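Local coordinates for putative solute-binding component of ABC transporter (PDB 4YS6), which binds beta-D-glucose and probably serves as the sugar-capturing component of an ABC transporter, at residues Ala227-Tyr232 against Asn255-Ser260; Thr249-Thr254 against Val278-Asp283; Gly117-Ala122 against Asp306-Gly311. All blocks are in the same frame, centred on the assembly; numbering follows the deposited sequence.

Contact 1: Ala227-Tyr232 against Asn255-Ser260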
loop_
_atom_site.group_PDB
_atom_site.type_symbol
_atom_site.label_atom_id
_atom_site.label_comp_id
_atom_site.label_asym_id
_atom_site.label_seq_id
_atom_site.Cartn_x
_atom_site.Cartn_y
_atom_site.Cartn_z
ATOM N N ALA A 227 -10.041 -12.962 16.962
ATOM C CA ALA A 227 -10.462 -14.350 16.870
ATOM C C ALA A 227 -9.255 -15.278 16.921
ATOM O O ALA A 227 -9.292 -16.353 17.511
ATOM C CB ALA A 227 -11.269 -14.567 15.593
ATOM N N ILE A 228 -8.167 -14.862 16.290
ATOM C CA ILE A 228 -6.937 -15.646 16.341
ATOM C C ILE A 228 -6.367 -15.672 17.779
ATOM O O ILE A 228 -5.991 -16.735 18.277
ATOM C CB ILE A 228 -5.932 -15.113 15.347
ATOM C CG1 ILE A 228 -6.414 -15.422 13.923
ATOM C CG2 ILE A 228 -4.556 -15.750 15.556
ATOM C CD1 ILE A 228 -5.541 -14.818 12.822
ATOM N N ILE A 229 -6.328 -14.532 18.452
ATOM C CA ILE A 229 -5.870 -14.509 19.845
ATOM C C ILE A 229 -6.683 -15.476 20.704
ATOM O O ILE A 229 -6.131 -16.310 21.429
ATOM C CB ILE A 229 -5.959 -13.094 20.453
ATOM C CG1 ILE A 229 -4.996 -12.150 19.726
ATOM C CG2 ILE A 229 -5.640 -13.127 21.955
ATOM C CD1 ILE A 229 -5.293 -10.667 19.970
ATOM N N ALA A 230 -8.000 -15.381 20.606
ATOM C CA ALA A 230 -8.902 -16.181 21.442
ATOM C C ALA A 230 -8.770 -17.673 21.162
ATOM O O ALA A 230 -8.897 -18.488 22.067
ATOM C CB ALA A 230 -10.337 -15.733 21.234
ATOM N N SER A 231 -8.517 -18.031 19.909
ATOM C CA SER A 231 -8.469 -19.431 19.503
ATOM C C SER A 231 -7.108 -20.077 19.734
ATOM O O SER A 231 -7.045 -21.255 20.056
ATOM C CB SER A 231 -8.844 -19.562 18.030
ATOM O OG SER A 231 -10.128 -19.018 17.771
ATOM N N TYR A 232 -6.027 -19.318 19.578
ATOM C CA TYR A 232 -4.697 -19.911 19.519
ATOM C C TYR A 232 -3.652 -19.322 20.464
ATOM O O TYR A 232 -2.617 -19.940 20.662
ATOM C CB TYR A 232 -4.172 -19.811 18.089
ATOM C CG TYR A 232 -5.084 -20.423 17.054
ATOM C CD1 TYR A 232 -5.320 -21.788 17.020
ATOM C CD2 TYR A 232 -5.721 -19.628 16.123
ATOM C CE1 TYR A 232 -6.168 -22.340 16.074
ATOM C CE2 TYR A 232 -6.571 -20.163 15.177
ATOM C CZ TYR A 232 -6.791 -21.518 15.157
ATOM O OH TYR A 232 -7.639 -22.035 14.208
ATOM N N ASN A 255 -4.545 -2.966 17.854
ATOM C CA ASN A 255 -5.755 -2.755 18.647
ATOM C C ASN A 255 -6.210 -4.048 19.324
ATOM O O ASN A 255 -6.560 -4.048 20.497
ATOM C CB ASN A 255 -6.904 -2.222 17.797
ATOM C CG ASN A 255 -6.738 -0.762 17.391
ATOM O OD1 ASN A 255 -5.917 -0.022 17.930
ATOM N ND2 ASN A 255 -7.550 -0.343 16.443
ATOM N N ALA A 256 -6.212 -5.151 18.583
ATOM C CA ALA A 256 -6.632 -6.434 19.141
ATOM C C ALA A 256 -5.658 -6.942 20.175
ATOM O O ALA A 256 -6.076 -7.475 21.195
ATOM C CB ALA A 256 -6.792 -7.463 18.044
ATOM N N LEU A 257 -4.365 -6.813 19.901
ATOM C CA LEU A 257 -3.362 -7.298 20.841
ATOM C C LEU A 257 -3.470 -6.516 22.136
ATOM O O LEU A 257 -3.396 -7.099 23.216
ATOM C CB LEU A 257 -1.948 -7.186 20.259
ATOM C CG LEU A 257 -1.603 -8.063 19.071
ATOM C CD1 LEU A 257 -0.239 -7.579 18.503
ATOM C CD2 LEU A 257 -1.521 -9.513 19.475
ATOM N N THR A 258 -3.679 -5.202 22.043
ATOM C CA THR A 258 -3.846 -4.378 23.240
ATOM C C THR A 258 -5.036 -4.850 24.053
ATOM O O THR A 258 -4.966 -4.970 25.285
ATOM C CB THR A 258 -4.008 -2.892 22.857
ATOM O OG1 THR A 258 -2.755 -2.435 22.342
ATOM C CG2 THR A 258 -4.378 -2.036 24.044
ATOM N N ALA A 259 -6.130 -5.128 23.360
ATOM C CA ALA A 259 -7.381 -5.486 24.024
ATOM C C ALA A 259 -7.312 -6.840 24.709
ATOM O O ALA A 259 -7.823 -7.003 25.814
ATOM C CB ALA A 259 -8.521 -5.474 23.023
ATOM N N SER A 260 -6.703 -7.819 24.056
ATOM C CA SER A 260 -6.954 -9.222 24.420
ATOM C C SER A 260 -5.757 -10.124 24.616
ATOM O O SER A 260 -5.897 -11.196 25.173
ATOM C CB SER A 260 -7.832 -9.868 23.352
ATOM O OG SER A 260 -9.050 -9.170 23.222
#

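Contact 2: Thr249-Thr254 against Val278-Asp283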
loop_
_atom_site.group_PDB
_atom_site.type_symbol
_atom_site.label_atom_id
_atom_site.label_comp_id
_atom_site.label_asym_id
_atom_site.label_seq_id
_atom_site.Cartn_x
_atom_site.Cartn_y
_atom_site.Cartn_z
ATOM N N THR A 249 -3.720 -2.357 8.381
ATOM C CA THR A 249 -3.905 -3.684 8.951
ATOM C C THR A 249 -3.132 -3.819 10.261
ATOM O O THR A 249 -3.657 -4.376 11.232
ATOM C CB THR A 249 -3.515 -4.806 7.971
ATOM O OG1 THR A 249 -2.146 -4.700 7.592
ATOM C CG2 THR A 249 -4.397 -4.750 6.724
ATOM N N ALA A 250 -1.926 -3.270 10.322
ATOM C CA ALA A 250 -1.176 -3.304 11.574
ATOM C C ALA A 250 -1.918 -2.635 12.721
ATOM O O ALA A 250 -1.833 -3.079 13.876
ATOM C CB ALA A 250 0.189 -2.659 11.384
ATOM N N LEU A 251 -2.588 -1.530 12.435
ATOM C CA LEU A 251 -3.358 -0.836 13.464
ATOM C C LEU A 251 -4.457 -1.714 14.065
ATOM O O LEU A 251 -4.698 -1.697 15.275
ATOM C CB LEU A 251 -3.961 0.432 12.895
ATOM C CG LEU A 251 -4.676 1.329 13.878
ATOM C CD1 LEU A 251 -3.710 1.770 14.972
ATOM C CD2 LEU A 251 -5.238 2.531 13.137
ATOM N N GLY A 252 -5.151 -2.460 13.215
ATOM C CA GLY A 252 -6.180 -3.378 13.656
ATOM C C GLY A 252 -5.581 -4.476 14.506
ATOM O O GLY A 252 -6.100 -4.835 15.556
ATOM N N VAL A 253 -4.460 -5.008 14.039
ATOM C CA VAL A 253 -3.741 -6.030 14.795
ATOM C C VAL A 253 -3.323 -5.502 16.172
ATOM O O VAL A 253 -3.575 -6.140 17.199
ATOM C CB VAL A 253 -2.537 -6.517 13.992
ATOM C CG1 VAL A 253 -1.514 -7.258 14.848
ATOM C CG2 VAL A 253 -3.039 -7.423 12.860
ATOM N N THR A 254 -2.679 -4.345 16.221
ATOM C CA THR A 254 -2.253 -3.834 17.522
ATOM C C THR A 254 -3.432 -3.448 18.419
ATOM O O THR A 254 -3.361 -3.646 19.643
ATOM C CB THR A 254 -1.276 -2.637 17.382
ATOM O OG1 THR A 254 -1.893 -1.561 16.694
ATOM C CG2 THR A 254 -0.065 -3.031 16.608
ATOM N N VAL A 278 2.593 5.711 13.696
ATOM C CA VAL A 278 3.811 6.341 14.209
ATOM C C VAL A 278 3.696 6.550 15.712
ATOM O O VAL A 278 4.629 6.263 16.471
ATOM C CB VAL A 278 4.099 7.675 13.511
ATOM C CG1 VAL A 278 5.352 8.351 14.121
ATOM C CG2 VAL A 278 4.302 7.440 12.034
ATOM N N LYS A 279 2.553 7.035 16.167
ATOM C CA LYS A 279 2.347 7.183 17.603
ATOM C C LYS A 279 2.455 5.846 18.325
ATOM O O LYS A 279 3.045 5.780 19.398
ATOM C CB LYS A 279 0.993 7.817 17.873
ATOM C CG LYS A 279 0.942 9.275 17.466
ATOM C CD LYS A 279 -0.458 9.846 17.625
ATOM C CE LYS A 279 -0.490 11.333 17.325
ATOM N NZ LYS A 279 -1.794 11.946 17.739
ATOM N N ASN A 280 1.920 4.779 17.734
ATOM C CA ASN A 280 2.095 3.441 18.319
ATOM C C ASN A 280 3.555 3.009 18.340
ATOM O O ASN A 280 3.995 2.425 19.334
ATOM C CB ASN A 280 1.293 2.404 17.580
ATOM C CG ASN A 280 -0.175 2.455 17.930
ATOM O OD1 ASN A 280 -0.587 3.119 18.888
ATOM N ND2 ASN A 280 -0.974 1.752 17.156
HETATM N N MSE A 281 4.325 3.332 17.306
HETATM C CA MSE A 281 5.750 2.980 17.344
HETATM C C MSE A 281 6.450 3.695 18.489
HETATM O O MSE A 281 7.328 3.112 19.148
HETATM C CB MSE A 281 6.483 3.294 16.025
HETATM C CG MSE A 281 6.071 2.452 14.867
HETATM SE SE MSE A 281 7.312 2.656 13.319
HETATM C CE MSE A 281 8.301 4.160 14.038
ATOM N N LEU A 282 6.094 4.952 18.744
ATOM C CA LEU A 282 6.693 5.688 19.860
ATOM C C LEU A 282 6.353 5.082 21.223
ATOM O O LEU A 282 7.063 5.324 22.207
ATOM C CB LEU A 282 6.268 7.154 19.828
ATOM C CG LEU A 282 6.596 7.893 18.523
ATOM C CD1 LEU A 282 6.319 9.381 18.634
ATOM C CD2 LEU A 282 8.005 7.654 18.056
ATOM N N ASP A 283 5.264 4.311 21.285
ATOM C CA ASP A 283 4.842 3.641 22.519
ATOM C C ASP A 283 5.227 2.174 22.519
ATOM O O ASP A 283 4.787 1.413 23.379
ATOM C CB ASP A 283 3.321 3.743 22.722
ATOM C CG ASP A 283 2.879 5.114 23.208
ATOM O OD1 ASP A 283 3.685 5.820 23.851
ATOM O OD2 ASP A 283 1.710 5.476 22.955
HETATM O O HOH W 1 0.064 -0.015 15.215
HETATM O O HOH W 2 -3.339 0.069 18.497
#

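Contact 3: Gly117-Ala122 against Asp306-Gly311. With NA (sodium ion), chain E.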
loop_
_atom_site.group_PDB
_atom_site.type_symbol
_atom_site.label_atom_id
_atom_site.label_comp_id
_atom_site.label_asym_id
_atom_site.label_seq_id
_atom_site.Cartn_x
_atom_site.Cartn_y
_atom_site.Cartn_z
ATOM N N GLY A 117 -8.956 9.134 -26.897
ATOM C CA GLY A 117 -7.554 9.522 -26.885
ATOM C C GLY A 117 -7.059 10.079 -25.566
ATOM O O GLY A 117 -6.062 10.793 -25.517
ATOM N N ILE A 118 -7.754 9.746 -24.490
ATOM C CA ILE A 118 -7.386 10.193 -23.152
ATOM C C ILE A 118 -6.389 9.223 -22.537
ATOM O O ILE A 118 -6.710 8.050 -22.329
ATOM C CB ILE A 118 -8.633 10.296 -22.253
ATOM C CG1 ILE A 118 -9.588 11.358 -22.786
ATOM C CG2 ILE A 118 -8.247 10.648 -20.815
ATOM C CD1 ILE A 118 -10.951 11.289 -22.158
ATOM N N SER A 119 -5.179 9.697 -22.244
ATOM C CA SER A 119 -4.175 8.855 -21.590
ATOM C C SER A 119 -4.538 8.538 -20.154
ATOM O O SER A 119 -5.170 9.350 -19.482
ATOM C CB SER A 119 -2.813 9.529 -21.637
ATOM O OG SER A 119 -2.391 9.640 -22.984
ATOM N N VAL A 120 -4.123 7.354 -19.697
ATOM C CA VAL A 120 -4.402 6.876 -18.349
ATOM C C VAL A 120 -3.122 6.521 -17.624
ATOM O O VAL A 120 -2.338 5.680 -18.076
ATOM C CB VAL A 120 -5.328 5.637 -18.377
ATOM C CG1 VAL A 120 -5.472 5.032 -16.997
ATOM C CG2 VAL A 120 -6.684 6.027 -18.957
ATOM N N ILE A 121 -2.924 7.157 -16.480
ATOM C CA ILE A 121 -1.803 6.817 -15.610
ATOM C C ILE A 121 -2.377 6.072 -14.418
ATOM O O ILE A 121 -3.254 6.576 -13.716
ATOM C CB ILE A 121 -1.018 8.081 -15.156
ATOM C CG1 ILE A 121 -0.423 8.811 -16.363
ATOM C CG2 ILE A 121 0.080 7.704 -14.200
ATOM C CD1 ILE A 121 0.189 10.140 -16.037
ATOM N N ALA A 122 -1.905 4.850 -14.215
ATOM C CA ALA A 122 -2.243 4.084 -13.009
ATOM C C ALA A 122 -1.396 4.623 -11.880
ATOM O O ALA A 122 -0.164 4.622 -11.971
ATOM C CB ALA A 122 -1.974 2.633 -13.199
ATOM N N ASP A 306 3.152 16.101 -17.779
ATOM C CA ASP A 306 3.817 17.093 -18.610
ATOM C C ASP A 306 4.357 16.477 -19.912
ATOM O O ASP A 306 4.259 17.076 -20.989
ATOM C CB ASP A 306 4.985 17.738 -17.866
ATOM C CG ASP A 306 4.563 18.864 -16.940
ATOM O OD1 ASP A 306 3.432 19.382 -17.045
ATOM O OD2 ASP A 306 5.406 19.254 -16.108
ATOM N N ALA A 307 4.962 15.303 -19.800
ATOM C CA ALA A 307 5.543 14.652 -20.961
ATOM C C ALA A 307 4.452 14.363 -21.982
ATOM O O ALA A 307 4.619 14.602 -23.184
ATOM C CB ALA A 307 6.249 13.377 -20.553
ATOM N N ILE A 308 3.314 13.893 -21.481
ATOM C CA ILE A 308 2.195 13.522 -22.340
ATOM C C ILE A 308 1.492 14.748 -22.933
ATOM O O ILE A 308 1.175 14.789 -24.130
ATOM C CB ILE A 308 1.176 12.675 -21.554
ATOM C CG1 ILE A 308 1.788 11.322 -21.183
ATOM C CG2 ILE A 308 -0.099 12.493 -22.336
ATOM C CD1 ILE A 308 1.063 10.605 -20.076
HETATM N N MSE A 309 1.244 15.747 -22.093
HETATM C CA MSE A 309 0.397 16.870 -22.461
HETATM C C MSE A 309 1.138 17.986 -23.166
HETATM O O MSE A 309 0.598 18.607 -24.091
HETATM C CB MSE A 309 -0.296 17.416 -21.209
HETATM C CG MSE A 309 -1.198 16.408 -20.544
HETATM SE SE MSE A 309 -2.899 16.325 -21.478
HETATM C CE MSE A 309 -3.702 17.922 -20.669
ATOM N N LYS A 310 2.371 18.237 -22.743
ATOM C CA LYS A 310 3.188 19.305 -23.315
ATOM C C LYS A 310 4.316 18.807 -24.223
ATOM O O LYS A 310 4.787 19.550 -25.063
ATOM C CB LYS A 310 3.808 20.146 -22.198
ATOM C CG LYS A 310 2.782 20.783 -21.229
ATOM C CD LYS A 310 3.507 21.468 -20.063
ATOM C CE LYS A 310 2.562 21.993 -18.969
ATOM N NZ LYS A 310 3.256 22.069 -17.619
ATOM N N GLY A 311 4.760 17.574 -24.026
ATOM C CA GLY A 311 5.832 17.016 -24.836
ATOM C C GLY A 311 7.017 16.564 -24.014
ATOM O O GLY A 311 7.407 17.203 -23.036
HETATM NA NA NA E . 5.412 12.890 -24.628
HETATM O O HOH W 3 4.949 10.896 -23.547
#

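Contact 1: Ala227-Tyr232 against Asn255-Ser260
I229 is the side chain that bridges this contact, reaching from helix 218-232 to a patch made by A256, L257 and S260 on helix 247-260. Its two branches do different work. CG1 lies anti to the carbonyl carbon (chi1 -65°), and chi2 of 163° extends the chain straight out to CD1. That methyl comes down on the backbone of the partner helix, with I229 CD1 3.5 Å from A256 O. The carbonyl is already used in its own helix, where S260 N bonds A256 O at 2.9 Å. The same methyl is 4.0 Å from A256 CB and also 4.0 Å from L257 CD2, so it touches both of these apolar groups. The L257 side chain sets off alongside the contact, and its end comes in to meet the isoleucine. The second branch points towards the C-terminal end of the other segment: I229 CG2 is 3.8 Å from S260 O and 4.2 Å from S260 CB. The hydroxyl of S260 turns to D226, about one turn before I229 on helix 218-232, and hydrogen-bonds its carboxylate. N255 and Q222 add a second polar link between the helices. The segment axes pass 10.2 Å apart at 44°. Such oblique packing of neighbouring helices on one face of a parallel sheet is typical of the alpha/beta lobes of periplasmic binding proteins.

Contact 2: Thr249-Thr254 against Val278-Asp283
N280 reaches across from helix 275-282 towards L251 and T254 on helix 247-260, and its amide nitrogen makes the whole direct contact. Two residues earlier, V278 packs on Y344 and L348 of helix 344-349. K279 extends elsewhere, to a salt bridge with the terminal carboxylate of K360. Next comes N280, whose CG lies anti to its carbonyl carbon (chi1 -77°), which carries the amide out from the helix. N280 ND2 stands 3.5 Å from L251 CD1, and the two side chains cross at about a right angle. T254 OG1 is also 3.5 Å from N280 ND2, but the angle is too poor for a hydrogen bond. Two waters make the link instead. Water 1 accepts from N280 ND2 at 2.8 Å and lies 2.9 Å from T254 OG1. Water 2 lies 2.8 Å from T254 OG1 and accepts a weak bond of 3.2 Å from N280 ND2. Past N280, M281, a selenomethionine, turns to Q286, and D283 N bonds N280 O. The result is a water-mediated seam between successive helices of a Rossmann-like alpha/beta lobe, as in type I periplasmic binding proteins.

Contact 3: Gly117-Ala122 against Asp306-Gly311
A helix laid against the face of a mainly parallel sheet is the setting here: I308, near the end of helix 294-309, meets S119 and I121 on strand 119-123. The two strand residues are two apart, so both side chains come off the same face, towards the helix. I308 touches each with a different branch. With CG1 beside the backbone N (chi1 -67°), I308 CG2 falls anti to that N and is 3.7 Å from S119 OG. The other arm carries I308 CD1 to 4.2 Å from I121 CD1. Those two chains slide past each other in opposite directions, and the touch is apolar and light.

Behind I308 the helix end is held by polar contacts. K310 NZ forms a salt bridge of 2.8 Å with D306 OD1, reached from above the carboxylate plane (49° out of it). D306 OD1 is also hydrogen-bonded to Y67 OH, and K310 NZ to A65 O. K310 N and G311 N both bond D306 O, and G311 leaves the helix with positive phi. A sodium ion binds A307 O at 2.4 Å and water 3 at 2.3 Å, with G312 O as a further ligand. On the sheet side, strand 119-123 runs between 95-98 and 135-139. I308 spans these neighbours too, touching L95 on one strand and Y135 on the other, while I121 also packs on M304 and V305 of the helix.

Contacts 1 and 2 share helix 247-260. Their segments on it adjoin, and their centres lie 15 Å apart. The helix meets 218-232 with its later part and 275-282 with its earlier part. Both belong to the lobe built on strands 165-170, 199-200, 241-244 and 267-268. Contact 3 is in the other lobe, across the chain's centre. Its centre is 48 Å from that of contact 1 and 38 Å from that of contact 2. The glucose pocket draws residues from both lobes. Contact 2 comes nearest to it: the L251 side chain is about 11 Å from the sugar, and pocket residue N246 immediately precedes the shared helix.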